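Local structure of Non-ribosomal peptide synthetase (Methanobrevibacter ruminantium, 6VTJ) at residues A[363-369]-A[467-472]; A[386-391]-A[453-459]. The protein probably carries a peptide on the phosphopantetheine arm of its carrier domain and releases it by NAD(P)H-dependent reduction in its reductase domain. All blocks are in the same frame, centred on the assembly; numbering follows the deposited sequence.

Both contacts are largely buried, and both tie the C-terminal part of the chain to the same sheet of the Rossmann-like reductase domain. Interaction 1 lays the loop between helices 456-464 and 474-485 on the end of strand 360-365 and the first turn of helix 366-376; interaction 2 sets the start of helix 456-464 against strand 385-388. The chemistry differs: rings, a proline and one amide bond carry 363-369/467-472, whereas two hydrogen bonds donated by His387, from its backbone N and its ring ND1, lead in 386-391/453-459. The contacts meet at Asn390, and along the chain interaction 2 is nested inside the loop closed by interaction 1.

Interaction 1 (A[363-369]-A[467-472]); sequences MSQIDYV and FDWPEA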
loop_
_atom_site.group_PDB
_atom_site.type_symbol
_atom_site.label_atom_id
_atom_site.label_comp_id
_atom_site.label_asym_id
_atom_site.label_seq_id
_atom_site.Cartn_x
_atom_site.Cartn_y
_atom_site.Cartn_z
ATOM N N MET A 363 -2.784 -8.556 -10.559
ATOM C CA MET A 363 -3.609 -7.393 -10.875
ATOM C C MET A 363 -4.914 -7.591 -10.111
ATOM O O MET A 363 -5.867 -8.205 -10.598
ATOM C CB MET A 363 -3.809 -7.236 -12.364
ATOM C CG MET A 363 -2.480 -7.203 -13.123
ATOM S SD MET A 363 -1.610 -5.633 -13.002
ATOM C CE MET A 363 -2.671 -4.580 -13.998
ATOM N N SER A 364 -4.937 -7.083 -8.886
ATOM C CA SER A 364 -6.082 -7.261 -7.997
ATOM C C SER A 364 -7.083 -6.150 -8.285
ATOM O O SER A 364 -6.984 -5.048 -7.743
ATOM C CB SER A 364 -5.613 -7.253 -6.548
ATOM O OG SER A 364 -4.756 -8.361 -6.292
ATOM N N GLN A 365 -8.055 -6.451 -9.155
ATOM C CA GLN A 365 -9.054 -5.472 -9.572
ATOM C C GLN A 365 -9.886 -5.016 -8.375
ATOM O O GLN A 365 -10.463 -5.843 -7.656
ATOM C CB GLN A 365 -9.952 -6.080 -10.650
ATOM C CG GLN A 365 -9.176 -6.677 -11.859
ATOM C CD GLN A 365 -8.942 -8.189 -11.752
ATOM O OE1 GLN A 365 -9.043 -8.775 -10.671
ATOM N NE2 GLN A 365 -8.659 -8.828 -12.888
ATOM N N ILE A 366 -9.966 -3.690 -8.184
ATOM C CA ILE A 366 -10.446 -3.108 -6.923
ATOM C C ILE A 366 -11.879 -3.533 -6.599
ATOM O O ILE A 366 -12.247 -3.660 -5.412
ATOM C CB ILE A 366 -10.297 -1.571 -6.964
ATOM C CG1 ILE A 366 -10.425 -0.953 -5.570
ATOM C CG2 ILE A 366 -11.354 -0.969 -7.840
ATOM C CD1 ILE A 366 -9.346 -1.315 -4.597
ATOM N N ASP A 367 -12.713 -3.755 -7.622
ATOM C CA ASP A 367 -14.077 -4.192 -7.329
ATOM C C ASP A 367 -14.073 -5.623 -6.812
ATOM O O ASP A 367 -14.819 -5.962 -5.886
ATOM C CB ASP A 367 -15.007 -4.030 -8.555
ATOM C CG ASP A 367 -14.374 -4.447 -9.893
ATOM O OD1 ASP A 367 -13.157 -4.729 -9.975
ATOM O OD2 ASP A 367 -15.116 -4.465 -10.903
ATOM N N TYR A 368 -13.170 -6.453 -7.334
ATOM C CA TYR A 368 -13.061 -7.798 -6.806
ATOM C C TYR A 368 -12.299 -7.845 -5.482
ATOM O O TYR A 368 -12.614 -8.695 -4.643
ATOM C CB TYR A 368 -12.459 -8.713 -7.870
ATOM C CG TYR A 368 -13.531 -9.121 -8.848
ATOM C CD1 TYR A 368 -13.967 -8.240 -9.830
ATOM C CD2 TYR A 368 -14.141 -10.373 -8.769
ATOM C CE1 TYR A 368 -14.958 -8.597 -10.708
ATOM C CE2 TYR A 368 -15.142 -10.739 -9.649
ATOM C CZ TYR A 368 -15.546 -9.849 -10.611
ATOM O OH TYR A 368 -16.539 -10.208 -11.480
ATOM N N VAL A 369 -11.346 -6.927 -5.234
ATOM C CA VAL A 369 -10.767 -6.846 -3.893
ATOM C C VAL A 369 -11.861 -6.589 -2.873
ATOM O O VAL A 369 -11.924 -7.247 -1.826
ATOM C CB VAL A 369 -9.681 -5.762 -3.807
ATOM C CG1 VAL A 369 -9.178 -5.662 -2.377
ATOM C CG2 VAL A 369 -8.531 -6.081 -4.731
ATOM N N PHE A 467 -16.238 -17.289 -4.880
ATOM C CA PHE A 467 -15.440 -16.206 -5.447
ATOM C C PHE A 467 -14.253 -16.806 -6.191
ATOM O O PHE A 467 -13.454 -17.541 -5.596
ATOM C CB PHE A 467 -14.978 -15.255 -4.335
ATOM C CG PHE A 467 -14.076 -14.143 -4.801
ATOM C CD1 PHE A 467 -12.775 -14.397 -5.201
ATOM C CD2 PHE A 467 -14.531 -12.829 -4.808
ATOM C CE1 PHE A 467 -11.953 -13.374 -5.638
ATOM C CE2 PHE A 467 -13.705 -11.792 -5.248
ATOM C CZ PHE A 467 -12.421 -12.064 -5.663
ATOM N N ASP A 468 -14.128 -16.482 -7.478
ATOM C CA ASP A 468 -12.921 -16.745 -8.253
ATOM C C ASP A 468 -12.392 -15.413 -8.784
ATOM O O ASP A 468 -13.172 -14.493 -9.065
ATOM C CB ASP A 468 -13.184 -17.702 -9.434
ATOM C CG ASP A 468 -13.211 -19.175 -9.028
ATOM O OD1 ASP A 468 -13.165 -19.482 -7.839
ATOM O OD2 ASP A 468 -13.264 -20.053 -9.924
ATOM N N TRP A 469 -11.055 -15.301 -8.923
ATOM C CA TRP A 469 -10.549 -14.029 -9.452
ATOM C C TRP A 469 -10.675 -13.990 -10.978
ATOM O O TRP A 469 -10.365 -14.973 -11.649
ATOM C CB TRP A 469 -9.088 -13.818 -9.063
ATOM C CG TRP A 469 -8.855 -13.418 -7.614
ATOM C CD1 TRP A 469 -8.577 -14.255 -6.567
ATOM C CD2 TRP A 469 -8.881 -12.094 -7.072
ATOM N NE1 TRP A 469 -8.427 -13.528 -5.410
ATOM C CE2 TRP A 469 -8.591 -12.195 -5.702
ATOM C CE3 TRP A 469 -9.104 -10.824 -7.618
ATOM C CZ2 TRP A 469 -8.532 -11.075 -4.866
ATOM C CZ3 TRP A 469 -9.050 -9.711 -6.781
ATOM C CH2 TRP A 469 -8.764 -9.849 -5.424
ATOM N N PRO A 470 -11.106 -12.867 -11.561
ATOM C CA PRO A 470 -11.113 -12.767 -13.021
ATOM C C PRO A 470 -9.715 -12.536 -13.548
ATOM O O PRO A 470 -8.930 -11.780 -12.971
ATOM C CB PRO A 470 -12.004 -11.550 -13.298
ATOM C CG PRO A 470 -11.907 -10.721 -12.102
ATOM C CD PRO A 470 -11.654 -11.653 -10.922
ATOM N N GLU A 471 -9.419 -13.162 -14.678
ATOM C CA GLU A 471 -8.102 -13.025 -15.280
ATOM C C GLU A 471 -7.876 -11.596 -15.753
ATOM O O GLU A 471 -8.774 -10.950 -16.296
ATOM C CB GLU A 471 -7.963 -13.985 -16.453
ATOM C CG GLU A 471 -7.958 -15.427 -16.023
ATOM C CD GLU A 471 -6.916 -16.252 -16.744
ATOM O OE1 GLU A 471 -5.935 -16.676 -16.080
ATOM O OE2 GLU A 471 -7.084 -16.474 -17.973
ATOM N N ALA A 472 -6.666 -11.097 -15.533
ATOM C CA ALA A 472 -6.259 -9.805 -16.084
ATOM C C ALA A 472 -5.776 -10.027 -17.516
ATOM O O ALA A 472 -4.587 -9.939 -17.828
ATOM C CB ALA A 472 -5.182 -9.155 -15.224
#
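Pro470 points CG over the middle of one face of the Tyr368 ring, 3.8 Å from its centroid and 3° off the normal, a CH-pi contact; CD sits beside it over the CD2 side, and the proline ring stands tilted. Phe467 pairs obliquely with the same tyrosine: its CE2 lies near the Tyr368 ring plane at the rim, 3.8 Å from Tyr368 CD2, and also meets Tyr368 O at 3.3 Å. Trp469 turns its six-membered ring inward: CZ3 meets Tyr368 CB at 3.7 Å, and CH2 meets Val369 CG2 at 3.8 Å. At the strand end, Met363 CB meets Ala472 CB at 3.7 Å.

Gln365 gives the one hydrogen bond across the contact, from NE2 to Pro470 O at 3.0 Å and 160°, the donor above the carbonyl plane. A bend at chi2 (96°) folds its side chain alongside Trp469, ring and amide nearly coplanar.

Farther out, Asn390 donates to Pro470 O as well and weakly to Gln365 OE1, while Lys371 makes a cation-pi contact with Tyr368. The loop is thus held to the strand end and helix start mainly by apolar and aromatic surfaces, with the buried amide and proline carbonyl satisfied by polar partners.

Interaction 2 (A[386-391]-A[453-459]); sequences FHCMNN and VEIEQTV
His387 holds the start of helix 456-464 through two of its nitrogens. Its backbone N donates to Thr458 OG1 at 2.8 Å in an almost straight bond (176°), and its ring ND1 donates to Glu454 O at 2.7 Å. In the second bond the acceptor lies close to the imidazole plane and the donor is tilted 22° from the carbonyl plane, with a more bent angle of 145° at the hydrogen. CG, anti to the carbonyl carbon, places ND1 beside Glu454 O. The other ring nitrogen, NE2, is hydrogen-bonded to Arg317 NH1, so both ring nitrogens have partners. Thr458 OG1 is shared too: besides the strand N-H it has a hydrogen bond with Glu279 OE2. Replacing His387 by an alanine is likely to leave Glu454 O and Arg317 without their imidazole partner.

Apolar atoms fill in around these bonds. Ile455, the N-cap residue, sets CG2 3.6 Å from His387 CB and reaches with CD1 to Asn391 CB, also at 3.6 Å. Val459, one turn on, brings CG2 to that same Asn391 CB at 3.6 Å, crossing the asparagine side chain at about a right angle. The Met389 side chain touches Ile455 CD1 through CG at 4.1 Å and packs on Asp362 and Ser364 of strand 360-365.

Phe386 and Cys388 pack against Leu376 of helix 366-376. The start of helix 456-464 thus lies against strand 385-388, which pairs in parallel with strand 313-322.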
loop_
_atom_site.group_PDB
_atom_site.type_symbol
_atom_site.label_atom_id
_atom_site.label_comp_id
_atom_site.label_asym_id
_atom_site.label_seq_id
_atom_site.Cartn_x
_atom_site.Cartn_y
_atom_site.Cartn_z
ATOM N N PHE A 386 -5.749 -13.700 5.738
ATOM C CA PHE A 386 -5.979 -14.079 4.354
ATOM C C PHE A 386 -5.047 -13.310 3.428
ATOM O O PHE A 386 -4.581 -12.213 3.760
ATOM C CB PHE A 386 -7.420 -13.835 3.961
ATOM C CG PHE A 386 -8.403 -14.515 4.856
ATOM C CD1 PHE A 386 -8.782 -15.828 4.620
ATOM C CD2 PHE A 386 -8.945 -13.844 5.935
ATOM C CE1 PHE A 386 -9.687 -16.449 5.450
ATOM C CE2 PHE A 386 -9.848 -14.473 6.780
ATOM C CZ PHE A 386 -10.218 -15.769 6.533
ATOM N N HIS A 387 -4.760 -13.927 2.279
ATOM C CA HIS A 387 -3.967 -13.356 1.194
ATOM C C HIS A 387 -4.909 -13.093 0.021
ATOM O O HIS A 387 -5.072 -13.925 -0.877
ATOM C CB HIS A 387 -2.827 -14.285 0.834
ATOM C CG HIS A 387 -1.780 -14.363 1.904
ATOM N ND1 HIS A 387 -0.687 -15.197 1.828
ATOM C CD2 HIS A 387 -1.662 -13.693 3.075
ATOM C CE1 HIS A 387 0.058 -15.040 2.907
ATOM N NE2 HIS A 387 -0.513 -14.135 3.681
ATOM N N CYS A 388 -5.531 -11.917 0.035
ATOM C CA CYS A 388 -6.642 -11.620 -0.857
ATOM C C CYS A 388 -6.100 -10.845 -2.058
ATOM O O CYS A 388 -6.119 -9.615 -2.084
ATOM C CB CYS A 388 -7.714 -10.850 -0.098
ATOM S SG CYS A 388 -9.218 -10.523 -1.038
ATOM N N MET A 389 -5.626 -11.579 -3.061
ATOM C CA MET A 389 -5.057 -11.001 -4.262
ATOM C C MET A 389 -5.276 -11.948 -5.430
ATOM O O MET A 389 -5.368 -13.170 -5.255
ATOM C CB MET A 389 -3.559 -10.699 -4.097
ATOM C CG MET A 389 -2.725 -11.846 -3.539
ATOM S SD MET A 389 -1.152 -11.242 -2.845
ATOM C CE MET A 389 -0.214 -10.905 -4.339
ATOM N N ASN A 390 -5.346 -11.363 -6.627
ATOM C CA ASN A 390 -5.578 -12.101 -7.861
ATOM C C ASN A 390 -4.514 -13.169 -8.090
ATOM O O ASN A 390 -3.342 -12.848 -8.306
ATOM C CB ASN A 390 -5.628 -11.133 -9.035
ATOM C CG ASN A 390 -6.300 -11.734 -10.241
ATOM O OD1 ASN A 390 -6.121 -12.903 -10.522
ATOM N ND2 ASN A 390 -7.094 -10.939 -10.950
ATOM N N ASN A 391 -4.900 -14.441 -8.029
ATOM C CA ASN A 391 -3.924 -15.515 -8.119
ATOM C C ASN A 391 -3.476 -15.798 -9.550
ATOM O O ASN A 391 -2.511 -16.544 -9.742
ATOM C CB ASN A 391 -4.469 -16.795 -7.462
ATOM C CG ASN A 391 -5.727 -17.311 -8.129
ATOM O OD1 ASN A 391 -6.741 -16.624 -8.188
ATOM N ND2 ASN A 391 -5.679 -18.549 -8.589
ATOM N N VAL A 453 5.861 -16.684 -1.724
ATOM C CA VAL A 453 4.688 -16.349 -0.932
ATOM C C VAL A 453 3.519 -17.209 -1.389
ATOM O O VAL A 453 3.192 -17.245 -2.580
ATOM C CB VAL A 453 4.357 -14.860 -1.072
ATOM C CG1 VAL A 453 2.984 -14.583 -0.495
ATOM C CG2 VAL A 453 5.409 -14.037 -0.384
ATOM N N GLU A 454 2.889 -17.912 -0.451
ATOM C CA GLU A 454 1.736 -18.726 -0.804
ATOM C C GLU A 454 0.423 -18.038 -0.472
ATOM O O GLU A 454 0.267 -17.429 0.595
ATOM C CB GLU A 454 1.794 -20.093 -0.137
ATOM C CG GLU A 454 3.175 -20.702 -0.198
ATOM C CD GLU A 454 3.234 -22.045 0.482
ATOM O OE1 GLU A 454 3.894 -22.173 1.550
ATOM O OE2 GLU A 454 2.594 -22.976 -0.057
ATOM N N ILE A 455 -0.520 -18.160 -1.411
ATOM C CA ILE A 455 -1.865 -17.611 -1.286
ATOM C C ILE A 455 -2.931 -18.660 -1.551
ATOM O O ILE A 455 -4.129 -18.348 -1.524
ATOM C CB ILE A 455 -2.058 -16.404 -2.233
ATOM C CG1 ILE A 455 -2.083 -16.869 -3.693
ATOM C CG2 ILE A 455 -0.962 -15.351 -2.075
ATOM C CD1 ILE A 455 -2.555 -15.775 -4.618
ATOM N N GLU A 456 -2.534 -19.916 -1.781
ATOM C CA GLU A 456 -3.470 -20.937 -2.230
ATOM C C GLU A 456 -4.573 -21.175 -1.209
ATOM O O GLU A 456 -5.742 -21.353 -1.582
ATOM C CB GLU A 456 -2.721 -22.241 -2.538
ATOM N N GLN A 457 -4.240 -21.171 0.088
ATOM C CA GLN A 457 -5.299 -21.372 1.068
ATOM C C GLN A 457 -6.397 -20.338 0.859
ATOM O O GLN A 457 -7.589 -20.672 0.816
ATOM C CB GLN A 457 -4.749 -21.316 2.501
ATOM C CG GLN A 457 -5.812 -21.556 3.585
ATOM C CD GLN A 457 -5.217 -21.811 4.971
ATOM O OE1 GLN A 457 -4.621 -22.851 5.215
ATOM N NE2 GLN A 457 -5.381 -20.853 5.879
ATOM N N THR A 458 -6.017 -19.069 0.703
ATOM C CA THR A 458 -7.051 -18.053 0.542
ATOM C C THR A 458 -7.811 -18.273 -0.762
ATOM O O THR A 458 -9.043 -18.171 -0.797
ATOM C CB THR A 458 -6.440 -16.649 0.603
ATOM O OG1 THR A 458 -5.845 -16.434 1.894
ATOM C CG2 THR A 458 -7.522 -15.580 0.376
ATOM N N VAL A 459 -7.100 -18.607 -1.836
ATOM C CA VAL A 459 -7.784 -18.934 -3.081
ATOM C C VAL A 459 -8.850 -19.978 -2.806
ATOM O O VAL A 459 -10.029 -19.792 -3.141
ATOM C CB VAL A 459 -6.768 -19.405 -4.139
ATOM C CG1 VAL A 459 -7.468 -19.849 -5.445
ATOM C CG2 VAL A 459 -5.825 -18.283 -4.436
#